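Local coordinates for protein acyl-coenzyme A oxidase 3 (Yarrowia lipolytica, PDB 5YS9) that oxidises acyl-CoA substrates to (2E)-enoyl-CoA with release of hydrogen peroxide, using FAD, in peroxisomal fatty acid beta-oxidation, at residues S484-Y488 with H557-H561; L302-R306 with L404-A409; L510-W514 with T590-I594. All blocks are in the same frame, centred on the assembly; numbering follows the deposited sequence.

Contact 1 of 3, residues S484-Y488 with H557-H561; sequences SSVGY and HTRKH
Tyr488 OH and His557 ND1 lie 2.9 Å apart in a hydrogen bond whose direction is open. The nitrogen sits at the edge of the tyrosine ring, close to its plane. The two rings, with planes 29° apart, touch at their rims and do not stack. The imidazole reaches segment 484-488 because His557 CG is anti to the backbone N (chi1 169°). Its CE1 comes edge-on to Ser485 O at 3.4 Å. The Val486 and His557 side chains cross at about a right angle, and CG1 of the valine touches CE1 of the histidine at 3.5 Å. The other ring nitrogen, NE2, is hydrogen-bonded to Ser407 OG of helix 391-428. With a partner at each nitrogen, the rotation of the buried imidazole is probably fixed. Lys560 bends along its chain and brings CD to 3.8 Å from Tyr488 CE2, an off-centre CH-pi contact. Lys560 NZ makes a weak bond to His561 ND1, at 3.4 Å. A phenylalanine in place of Tyr488 would probably leave His557 ND1 without its hydroxyl mate in a buried setting. Tyr488 also packs on Ala518 and Ile522. The contact pins the connection between helices 458-477 and 507-534 to helix 547-573, within the largely helical C-terminal half of the acyl-CoA oxidase fold.

Contact 2 of 3, residues L302-R306 with L404-A409; sequences LIGGR and LFASSA
The Arg306 guanidinium lies between Phe405, over one face, and Ala409 CB, over the opposite face. Ser408 CB is at its edge, near the plane. The guanidinium and phenyl planes are only 4° apart. The overlap is offset: Arg306 NH1 sits over the rim of the phenyl ring, 3.2 Å from Phe405 CE1. This layering joins helices 300-330 and 391-428, two members of the helical bundle of the acyl-CoA dehydrogenase fold, in the C-alpha1 domain. The short segments run in roughly the same direction, with axes 9.6 Å apart at closest approach and 29° between them. Phe405 CG is anti to the backbone N (chi1 -176°), which sends the ring across to helix 300-330, where it enters between Leu302 and Arg306. Leu302 CB approaches from the other side of the ring, obliquely, and comes to 3.3 Å from Phe405 CE1. The ring edge meets Ile303 CG1, which is 4.0 Å from Phe405 CD1. Ile303 CD1 also packs on Leu404 CB. The arginine chain is extended from CG to NE and runs past Ser408 on its way to the phenyl face. Arg306 and Ala409 both touch Leu461 of helix 458-477. Along the arginine chain, the methylene CD packs on Ser408 CB at 3.5 Å. Farther out, Ala409 CB lies 3.7 Å from Arg306 NH1.

Contact 3 of 3, residues L510-W514 with T590-I594; sequences LIEAW and TLWSI
Trp514 turns the pyrrole side of its indole to helix 579-596, and NE1 comes to 3.5 Å from Ile594 CG1. The two side chains cross at a slant. Thr590 meets the same side of the indole differently. Its CG2 lies at the ring edge, near the plane, 3.8 Å from Trp514 NE1, and the two side chains pass each other in opposite directions. The benzene side of the indole reaches Ser593, whose CB is 3.6 Å from Trp514 CZ2. One turn earlier, Leu510 points at the other helix. It crosses both Leu591 and Ile594 at about a right angle. Leu510 CD2 is 3.4 Å from Leu591 CD2 and 3.9 Å from Ile594 CD1. Thr590 CG2 also touches Leu510 CB, at 3.7 Å, so one methyl group serves both Leu510 and Trp514. The torsion accounts for this: CG2 is anti to the backbone N, while OG1 (chi1 -63°) turns back to bond Ala586 O in its own helix. Ser593 likewise puts CB on the indole, with OG bonded to Phe589 O and to Arg559 NE of helix 547-573. The contact is buried apolar helix-helix packing in the helical bundle of the C-terminal acyl-CoA oxidase region. The short helical segments run 10.9 Å apart at closest approach, with 37° between their directions. Helix 547-573 flanks the pair, with Tyr567 against Leu510 and Thr590. Helix 609-628 packs on Leu591 and Ile594 through Leu618 and Val615, and Phe601 meets Trp514 edge-to-face.

In the fold
Contact 1 lies between the other two. Its centre is 14 Å from that of contact 2 and 13 Å from that of contact 3. His557 NE2 reaches Ser407 OG of segment 404-409 at 2.9 Å, a probable hydrogen bond, and Ser485 packs on Leu404. Toward contact 3, Arg559 NE lies 3.2 Å from Ser593 OG, again a probable hydrogen bond, and Lys560 packs on Trp514. Contacts 2 and 3 do not touch; their nearest atoms are about 12 Å apart. Helix 547-573 therefore bridges helix 391-428 and the pair 507-534 and 579-596. In contact 2 the Arg306 side chain is about 11 Å from a bound FAD.

Contact 1 of 3, residues S484-Y488 with H557-H561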
ATOM      1  N   SER A 484     -15.326   3.312  31.533  1.00 46.75           N
ATOM      2  CA  SER A 484     -13.914   3.382  31.854  1.00 49.00           C
ATOM      3  C   SER A 484     -13.050   3.879  30.669  1.00 52.13           C
ATOM      4  O   SER A 484     -12.138   4.692  30.861  1.00 51.35           O
ATOM      5  CB  SER A 484     -13.459   1.996  32.315  1.00 49.97           C
ATOM      6  OG  SER A 484     -12.049   1.914  32.367  1.00 58.27           O
ATOM      7  N   SER A 485     -13.360   3.417  29.454  1.00 49.12           N
ATOM      8  CA  SER A 485     -12.562   3.765  28.268  1.00 51.27           C
ATOM      9  C   SER A 485     -12.617   5.225  27.822  1.00 46.17           C
ATOM     10  O   SER A 485     -11.765   5.661  27.095  1.00 46.01           O
ATOM     11  CB  SER A 485     -12.940   2.867  27.076  1.00 56.38           C
ATOM     12  OG  SER A 485     -12.599   1.529  27.333  1.00 50.55           O
ATOM     13  N   VAL A 486     -13.615   5.976  28.254  1.00 49.69           N
ATOM     14  CA  VAL A 486     -13.752   7.385  27.899  1.00 44.69           C
ATOM     15  C   VAL A 486     -13.927   8.267  29.125  1.00 44.23           C
ATOM     16  O   VAL A 486     -14.489   9.357  29.005  1.00 45.71           O
ATOM     17  CB  VAL A 486     -14.942   7.581  26.917  1.00 46.68           C
ATOM     18  CG1 VAL A 486     -14.672   6.880  25.590  1.00 45.87           C
ATOM     19  CG2 VAL A 486     -16.258   7.081  27.511  1.00 45.78           C
ATOM     20  N   GLY A 487     -13.468   7.793  30.293  1.00 49.25           N
ATOM     21  CA  GLY A 487     -13.499   8.553  31.575  1.00 46.59           C
ATOM     22  C   GLY A 487     -12.828   9.920  31.547  1.00 47.29           C
ATOM     23  O   GLY A 487     -13.265  10.850  32.236  1.00 48.68           O
ATOM     24  N   TYR A 488     -11.777  10.058  30.731  1.00 44.60           N
ATOM     25  CA  TYR A 488     -11.063  11.342  30.561  1.00 42.70           C
ATOM     26  C   TYR A 488     -11.987  12.512  30.073  1.00 41.36           C
ATOM     27  O   TYR A 488     -11.648  13.691  30.205  1.00 44.00           O
ATOM     28  CB  TYR A 488      -9.813  11.141  29.631  1.00 41.46           C
ATOM     29  CG  TYR A 488     -10.180  10.895  28.195  1.00 38.26           C
ATOM     30  CD1 TYR A 488     -10.405  11.963  27.336  1.00 34.49           C
ATOM     31  CD2 TYR A 488     -10.360   9.578  27.695  1.00 39.75           C
ATOM     32  CE1 TYR A 488     -10.806  11.764  26.022  1.00 36.96           C
ATOM     33  CE2 TYR A 488     -10.752   9.358  26.365  1.00 38.24           C
ATOM     34  CZ  TYR A 488     -10.978  10.458  25.527  1.00 37.96           C
ATOM     35  OH  TYR A 488     -11.362  10.283  24.214  1.00 33.90           O
ATOM     36  N   HIS A 557      -8.941   9.553  19.707  1.00 34.69           N
ATOM     37  CA  HIS A 557      -9.224   8.676  20.829  1.00 39.97           C
ATOM     38  C   HIS A 557      -8.467   7.326  20.761  1.00 40.72           C
ATOM     39  O   HIS A 557      -7.975   6.833  21.779  1.00 38.62           O
ATOM     40  CB  HIS A 557     -10.745   8.481  20.909  1.00 42.63           C
ATOM     41  CG  HIS A 557     -11.185   7.398  21.841  1.00 46.96           C
ATOM     42  ND1 HIS A 557     -11.266   7.576  23.201  1.00 49.04           N
ATOM     43  CD2 HIS A 557     -11.619   6.136  21.592  1.00 48.41           C
ATOM     44  CE1 HIS A 557     -11.724   6.461  23.750  1.00 53.65           C
ATOM     45  NE2 HIS A 557     -11.964   5.580  22.792  1.00 48.84           N
ATOM     46  N   THR A 558      -8.408   6.728  19.568  1.00 38.82           N
ATOM     47  CA  THR A 558      -7.688   5.490  19.359  1.00 37.15           C
ATOM     48  C   THR A 558      -6.180   5.698  19.608  1.00 38.27           C
ATOM     49  O   THR A 558      -5.504   4.881  20.243  1.00 38.69           O
ATOM     50  CB  THR A 558      -7.985   4.938  17.949  1.00 39.06           C
ATOM     51  OG1 THR A 558      -9.410   4.786  17.795  1.00 31.70           O
ATOM     52  CG2 THR A 558      -7.311   3.552  17.730  1.00 37.98           C
ATOM     53  N   ARG A 559      -5.647   6.815  19.153  1.00 36.45           N
ATOM     54  CA  ARG A 559      -4.245   7.060  19.353  1.00 37.17           C
ATOM     55  C   ARG A 559      -3.852   7.172  20.830  1.00 40.29           C
ATOM     56  O   ARG A 559      -2.808   6.634  21.291  1.00 35.93           O
ATOM     57  CB  ARG A 559      -3.831   8.336  18.609  1.00 36.31           C
ATOM     58  CG  ARG A 559      -2.353   8.408  18.341  1.00 37.15           C
ATOM     59  CD  ARG A 559      -1.818   7.014  17.998  1.00 37.61           C
ATOM     60  NE  ARG A 559      -0.625   7.101  17.214  1.00 40.82           N
ATOM     61  CZ  ARG A 559      -0.570   7.119  15.899  1.00 38.36           C
ATOM     62  NH1 ARG A 559      -1.637   7.068  15.171  1.00 39.36           N
ATOM     63  NH2 ARG A 559       0.595   7.220  15.313  1.00 47.02           N
ATOM     64  N   LYS A 560      -4.706   7.884  21.543  1.00 40.55           N
ATOM     65  CA  LYS A 560      -4.595   8.073  22.958  1.00 40.41           C
ATOM     66  C   LYS A 560      -4.738   6.740  23.662  1.00 37.41           C
ATOM     67  O   LYS A 560      -3.994   6.454  24.573  1.00 38.59           O
ATOM     68  CB  LYS A 560      -5.644   9.085  23.416  1.00 45.79           C
ATOM     69  CG  LYS A 560      -5.861   9.152  24.910  1.00 50.51           C
ATOM     70  CD  LYS A 560      -7.187   8.537  25.299  1.00 54.08           C
ATOM     71  CE  LYS A 560      -6.990   7.362  26.227  1.00 54.85           C
ATOM     72  NZ  LYS A 560      -8.053   6.346  26.042  1.00 64.59           N
ATOM     73  N   HIS A 561      -5.665   5.904  23.219  1.00 35.87           N
ATOM     74  CA  HIS A 561      -5.761   4.554  23.804  1.00 41.27           C
ATOM     75  C   HIS A 561      -4.490   3.660  23.639  1.00 38.74           C
ATOM     76  O   HIS A 561      -4.094   2.965  24.577  1.00 40.71           O
ATOM     77  CB  HIS A 561      -7.063   3.820  23.374  1.00 47.46           C
ATOM     78  CG  HIS A 561      -7.464   2.747  24.337  1.00 60.97           C
ATOM     79  ND1 HIS A 561      -7.778   3.015  25.656  1.00 73.20           N
ATOM     80  CD2 HIS A 561      -7.523   1.401  24.201  1.00 66.14           C
ATOM     81  CE1 HIS A 561      -8.038   1.878  26.282  1.00 81.60           C
ATOM     82  NE2 HIS A 561      -7.894   0.885  25.420  1.00 78.49           N
TER

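Contact 2 of 3, residues L302-R306 with L404-A409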
ATOM      1  N   LEU A 302     -17.963 -10.483  19.922  1.00 65.29           N
ATOM      2  CA  LEU A 302     -17.709  -9.265  19.167  1.00 69.66           C
ATOM      3  C   LEU A 302     -16.438  -8.552  19.568  1.00 62.50           C
ATOM      4  O   LEU A 302     -15.696  -8.088  18.726  1.00 66.37           O
ATOM      5  CB  LEU A 302     -18.878  -8.313  19.284  1.00 76.48           C
ATOM      6  CG  LEU A 302     -19.976  -8.623  18.285  1.00 88.45           C
ATOM      7  CD1 LEU A 302     -21.294  -8.139  18.842  1.00102.35           C
ATOM      8  CD2 LEU A 302     -19.672  -7.960  16.956  1.00 84.72           C
ATOM      9  N   ILE A 303     -16.190  -8.470  20.863  1.00 54.86           N
ATOM     10  CA  ILE A 303     -14.949  -7.910  21.343  1.00 52.53           C
ATOM     11  C   ILE A 303     -13.821  -8.852  20.985  1.00 51.11           C
ATOM     12  O   ILE A 303     -12.757  -8.425  20.582  1.00 47.83           O
ATOM     13  CB  ILE A 303     -14.995  -7.651  22.851  1.00 58.60           C
ATOM     14  CG1 ILE A 303     -15.908  -6.472  23.146  1.00 70.79           C
ATOM     15  CG2 ILE A 303     -13.619  -7.342  23.396  1.00 59.10           C
ATOM     16  CD1 ILE A 303     -16.346  -6.373  24.590  1.00 71.80           C
ATOM     17  N   GLY A 304     -14.082 -10.141  21.129  1.00 43.67           N
ATOM     18  CA  GLY A 304     -13.090 -11.160  20.895  1.00 44.51           C
ATOM     19  C   GLY A 304     -12.605 -11.162  19.468  1.00 44.31           C
ATOM     20  O   GLY A 304     -11.447 -11.373  19.218  1.00 47.56           O
ATOM     21  N   GLY A 305     -13.510 -10.941  18.532  1.00 42.34           N
ATOM     22  CA  GLY A 305     -13.169 -10.875  17.133  1.00 43.04           C
ATOM     23  C   GLY A 305     -12.287  -9.696  16.838  1.00 44.75           C
ATOM     24  O   GLY A 305     -11.350  -9.794  16.076  1.00 56.05           O
ATOM     25  N   ARG A 306     -12.593  -8.570  17.449  1.00 40.18           N
ATOM     26  CA  ARG A 306     -11.741  -7.400  17.292  1.00 39.69           C
ATOM     27  C   ARG A 306     -10.377  -7.489  17.997  1.00 38.25           C
ATOM     28  O   ARG A 306      -9.379  -7.022  17.456  1.00 36.71           O
ATOM     29  CB  ARG A 306     -12.500  -6.153  17.720  1.00 37.13           C
ATOM     30  CG  ARG A 306     -13.563  -5.858  16.709  1.00 39.53           C
ATOM     31  CD  ARG A 306     -14.450  -4.734  17.130  1.00 42.48           C
ATOM     32  NE  ARG A 306     -15.557  -4.500  16.217  1.00 40.45           N
ATOM     33  CZ  ARG A 306     -16.548  -3.665  16.490  1.00 45.92           C
ATOM     34  NH1 ARG A 306     -16.548  -2.994  17.640  1.00 53.56           N
ATOM     35  NH2 ARG A 306     -17.555  -3.497  15.634  1.00 46.50           N
ATOM     36  N   LEU A 404     -15.834  -0.494  25.941  1.00 55.07           N
ATOM     37  CA  LEU A 404     -14.961  -1.544  25.398  1.00 50.01           C
ATOM     38  C   LEU A 404     -15.365  -2.001  23.985  1.00 47.42           C
ATOM     39  O   LEU A 404     -14.485  -1.993  23.170  1.00 43.43           O
ATOM     40  CB  LEU A 404     -14.813  -2.738  26.336  1.00 56.95           C
ATOM     41  CG  LEU A 404     -13.475  -2.930  27.064  1.00 65.90           C
ATOM     42  CD1 LEU A 404     -12.378  -3.398  26.122  1.00 63.90           C
ATOM     43  CD2 LEU A 404     -13.028  -1.667  27.787  1.00 71.34           C
ATOM     44  N   PHE A 405     -16.611  -2.315  23.724  1.00 47.94           N
ATOM     45  CA  PHE A 405     -16.960  -2.688  22.391  1.00 54.12           C
ATOM     46  C   PHE A 405     -16.674  -1.502  21.473  1.00 48.13           C
ATOM     47  O   PHE A 405     -16.073  -1.658  20.429  1.00 45.74           O
ATOM     48  CB  PHE A 405     -18.430  -3.093  22.349  1.00 70.34           C
ATOM     49  CG  PHE A 405     -18.876  -3.603  21.020  1.00 85.12           C
ATOM     50  CD1 PHE A 405     -18.156  -4.583  20.366  1.00 94.99           C
ATOM     51  CD2 PHE A 405     -20.004  -3.095  20.417  1.00 98.51           C
ATOM     52  CE1 PHE A 405     -18.559  -5.049  19.134  1.00 98.77           C
ATOM     53  CE2 PHE A 405     -20.417  -3.559  19.189  1.00 92.04           C
ATOM     54  CZ  PHE A 405     -19.693  -4.537  18.546  1.00 92.52           C
ATOM     55  N   ALA A 406     -17.045  -0.308  21.894  1.00 43.77           N
ATOM     56  CA  ALA A 406     -16.879   0.870  21.057  1.00 41.45           C
ATOM     57  C   ALA A 406     -15.436   1.225  20.724  1.00 41.21           C
ATOM     58  O   ALA A 406     -15.118   1.550  19.601  1.00 42.16           O
ATOM     59  CB  ALA A 406     -17.573   2.054  21.698  1.00 39.37           C
ATOM     60  N   SER A 407     -14.575   1.154  21.723  1.00 42.39           N
ATOM     61  CA  SER A 407     -13.160   1.433  21.593  1.00 39.92           C
ATOM     62  C   SER A 407     -12.502   0.399  20.711  1.00 39.99           C
ATOM     63  O   SER A 407     -11.485   0.632  20.106  1.00 38.00           O
ATOM     64  CB  SER A 407     -12.521   1.444  22.962  1.00 40.79           C
ATOM     65  OG  SER A 407     -12.163   2.755  23.301  1.00 51.55           O
ATOM     66  N   SER A 408     -13.119  -0.762  20.684  1.00 41.49           N
ATOM     67  CA  SER A 408     -12.696  -1.887  19.894  1.00 47.15           C
ATOM     68  C   SER A 408     -12.714  -1.559  18.428  1.00 42.59           C
ATOM     69  O   SER A 408     -11.844  -1.967  17.696  1.00 38.20           O
ATOM     70  CB  SER A 408     -13.687  -3.008  20.098  1.00 47.11           C
ATOM     71  OG  SER A 408     -13.064  -4.092  20.705  1.00 55.83           O
ATOM     72  N   ALA A 409     -13.728  -0.835  18.000  1.00 41.37           N
ATOM     73  CA  ALA A 409     -13.856  -0.529  16.602  1.00 45.76           C
ATOM     74  C   ALA A 409     -12.683   0.291  16.129  1.00 45.25           C
ATOM     75  O   ALA A 409     -12.115  -0.007  15.104  1.00 45.24           O
ATOM     76  CB  ALA A 409     -15.151   0.207  16.341  1.00 44.46           C
TER

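Contact 3 of 3, residues L510-W514 with T590-I594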
ATOM      1  N   LEU A 510       2.815  13.299  28.858  1.00 47.24           N
ATOM      2  CA  LEU A 510       2.465  12.852  27.518  1.00 43.79           C
ATOM      3  C   LEU A 510       1.082  12.151  27.514  1.00 41.25           C
ATOM      4  O   LEU A 510       0.290  12.341  26.580  1.00 34.79           O
ATOM      5  CB  LEU A 510       3.557  11.930  26.964  1.00 44.23           C
ATOM      6  CG  LEU A 510       5.029  12.389  26.937  1.00 45.57           C
ATOM      7  CD1 LEU A 510       5.901  11.251  26.425  1.00 47.10           C
ATOM      8  CD2 LEU A 510       5.242  13.647  26.108  1.00 45.33           C
ATOM      9  N   ILE A 511       0.757  11.391  28.567  1.00 38.25           N
ATOM     10  CA  ILE A 511      -0.616  10.858  28.670  1.00 40.23           C
ATOM     11  C   ILE A 511      -1.666  11.992  28.736  1.00 41.08           C
ATOM     12  O   ILE A 511      -2.670  12.000  27.989  1.00 34.47           O
ATOM     13  CB  ILE A 511      -0.758   9.886  29.836  1.00 39.26           C
ATOM     14  CG1 ILE A 511      -0.055   8.560  29.473  1.00 38.97           C
ATOM     15  CG2 ILE A 511      -2.235   9.623  30.154  1.00 39.40           C
ATOM     16  CD1 ILE A 511       0.182   7.618  30.639  1.00 37.44           C
ATOM     17  N   GLU A 512      -1.393  12.966  29.593  1.00 42.43           N
ATOM     18  CA  GLU A 512      -2.308  14.076  29.790  1.00 47.43           C
ATOM     19  C   GLU A 512      -2.501  14.828  28.465  1.00 42.61           C
ATOM     20  O   GLU A 512      -3.611  15.218  28.110  1.00 38.79           O
ATOM     21  CB  GLU A 512      -1.788  14.994  30.898  1.00 50.89           C
ATOM     22  CG  GLU A 512      -2.796  16.012  31.419  1.00 56.51           C
ATOM     23  CD  GLU A 512      -2.097  17.188  32.074  1.00 58.72           C
ATOM     24  OE1 GLU A 512      -2.002  18.278  31.481  1.00 63.49           O
ATOM     25  OE2 GLU A 512      -1.582  17.012  33.183  1.00 58.09           O
ATOM     26  N   ALA A 513      -1.416  14.982  27.730  1.00 42.40           N
ATOM     27  CA  ALA A 513      -1.465  15.689  26.456  1.00 46.29           C
ATOM     28  C   ALA A 513      -2.360  14.987  25.392  1.00 42.94           C
ATOM     29  O   ALA A 513      -3.021  15.655  24.622  1.00 38.14           O
ATOM     30  CB  ALA A 513      -0.047  15.896  25.930  1.00 47.24           C
ATOM     31  N   TRP A 514      -2.368  13.649  25.371  1.00 39.59           N
ATOM     32  CA  TRP A 514      -3.301  12.879  24.515  1.00 38.34           C
ATOM     33  C   TRP A 514      -4.754  12.915  25.024  1.00 37.89           C
ATOM     34  O   TRP A 514      -5.710  12.886  24.218  1.00 35.38           O
ATOM     35  CB  TRP A 514      -2.807  11.421  24.293  1.00 37.67           C
ATOM     36  CG  TRP A 514      -1.761  11.406  23.272  1.00 38.99           C
ATOM     37  CD1 TRP A 514      -0.416  11.268  23.465  1.00 38.92           C
ATOM     38  CD2 TRP A 514      -1.951  11.642  21.871  1.00 38.66           C
ATOM     39  NE1 TRP A 514       0.243  11.399  22.254  1.00 39.63           N
ATOM     40  CE2 TRP A 514      -0.672  11.626  21.264  1.00 37.29           C
ATOM     41  CE3 TRP A 514      -3.085  11.877  21.066  1.00 38.04           C
ATOM     42  CZ2 TRP A 514      -0.491  11.813  19.879  1.00 37.63           C
ATOM     43  CZ3 TRP A 514      -2.914  12.043  19.694  1.00 35.74           C
ATOM     44  CH2 TRP A 514      -1.614  12.027  19.112  1.00 36.55           C
ATOM     45  N   THR A 590       5.127   7.681  21.612  1.00 32.39           N
ATOM     46  CA  THR A 590       4.211   8.682  22.041  1.00 34.00           C
ATOM     47  C   THR A 590       4.637  10.068  21.527  1.00 36.03           C
ATOM     48  O   THR A 590       3.792  10.865  21.061  1.00 33.04           O
ATOM     49  CB  THR A 590       4.040   8.641  23.577  1.00 35.83           C
ATOM     50  OG1 THR A 590       3.466   7.386  23.988  1.00 35.74           O
ATOM     51  CG2 THR A 590       3.140   9.766  24.045  1.00 38.44           C
ATOM     52  N   LEU A 591       5.940  10.349  21.600  1.00 34.52           N
ATOM     53  CA  LEU A 591       6.462  11.626  21.128  1.00 34.14           C
ATOM     54  C   LEU A 591       6.463  11.732  19.605  1.00 35.67           C
ATOM     55  O   LEU A 591       6.297  12.816  19.039  1.00 36.26           O
ATOM     56  CB  LEU A 591       7.849  11.817  21.682  1.00 37.77           C
ATOM     57  CG  LEU A 591       7.827  12.051  23.212  1.00 39.90           C
ATOM     58  CD1 LEU A 591       9.136  11.683  23.855  1.00 38.63           C
ATOM     59  CD2 LEU A 591       7.493  13.512  23.510  1.00 40.88           C
ATOM     60  N   TRP A 592       6.682  10.598  18.942  1.00 34.93           N
ATOM     61  CA  TRP A 592       6.619  10.542  17.500  1.00 37.11           C
ATOM     62  C   TRP A 592       5.166  10.873  17.072  1.00 36.72           C
ATOM     63  O   TRP A 592       4.947  11.742  16.211  1.00 34.59           O
ATOM     64  CB  TRP A 592       7.140   9.174  16.978  1.00 36.21           C
ATOM     65  CG  TRP A 592       6.849   8.937  15.554  1.00 36.05           C
ATOM     66  CD1 TRP A 592       7.471   9.502  14.488  1.00 35.08           C
ATOM     67  CD2 TRP A 592       5.833   8.096  15.035  1.00 38.90           C
ATOM     68  NE1 TRP A 592       6.920   9.065  13.338  1.00 38.33           N
ATOM     69  CE2 TRP A 592       5.902   8.197  13.625  1.00 40.74           C
ATOM     70  CE3 TRP A 592       4.850   7.282  15.618  1.00 39.12           C
ATOM     71  CZ2 TRP A 592       5.025   7.501  12.763  1.00 38.68           C
ATOM     72  CZ3 TRP A 592       3.956   6.592  14.756  1.00 45.51           C
ATOM     73  CH2 TRP A 592       4.060   6.710  13.339  1.00 42.05           C
ATOM     74  N   SER A 593       4.199  10.222  17.736  1.00 35.48           N
ATOM     75  CA  SER A 593       2.778  10.444  17.481  1.00 34.93           C
ATOM     76  C   SER A 593       2.362  11.894  17.650  1.00 37.25           C
ATOM     77  O   SER A 593       1.510  12.376  16.904  1.00 41.89           O
ATOM     78  CB  SER A 593       1.931   9.605  18.422  1.00 35.13           C
ATOM     79  OG  SER A 593       2.182   8.240  18.257  1.00 35.92           O
ATOM     80  N   ILE A 594       2.920  12.552  18.653  1.00 38.85           N
ATOM     81  CA  ILE A 594       2.725  13.969  18.877  1.00 39.73           C
ATOM     82  C   ILE A 594       3.308  14.776  17.732  1.00 40.52           C
ATOM     83  O   ILE A 594       2.707  15.710  17.258  1.00 40.42           O
ATOM     84  CB  ILE A 594       3.363  14.393  20.214  1.00 40.14           C
ATOM     85  CG1 ILE A 594       2.569  13.813  21.379  1.00 37.78           C
ATOM     86  CG2 ILE A 594       3.446  15.904  20.346  1.00 42.93           C
ATOM     87  CD1 ILE A 594       3.259  13.890  22.715  1.00 36.97           C
TER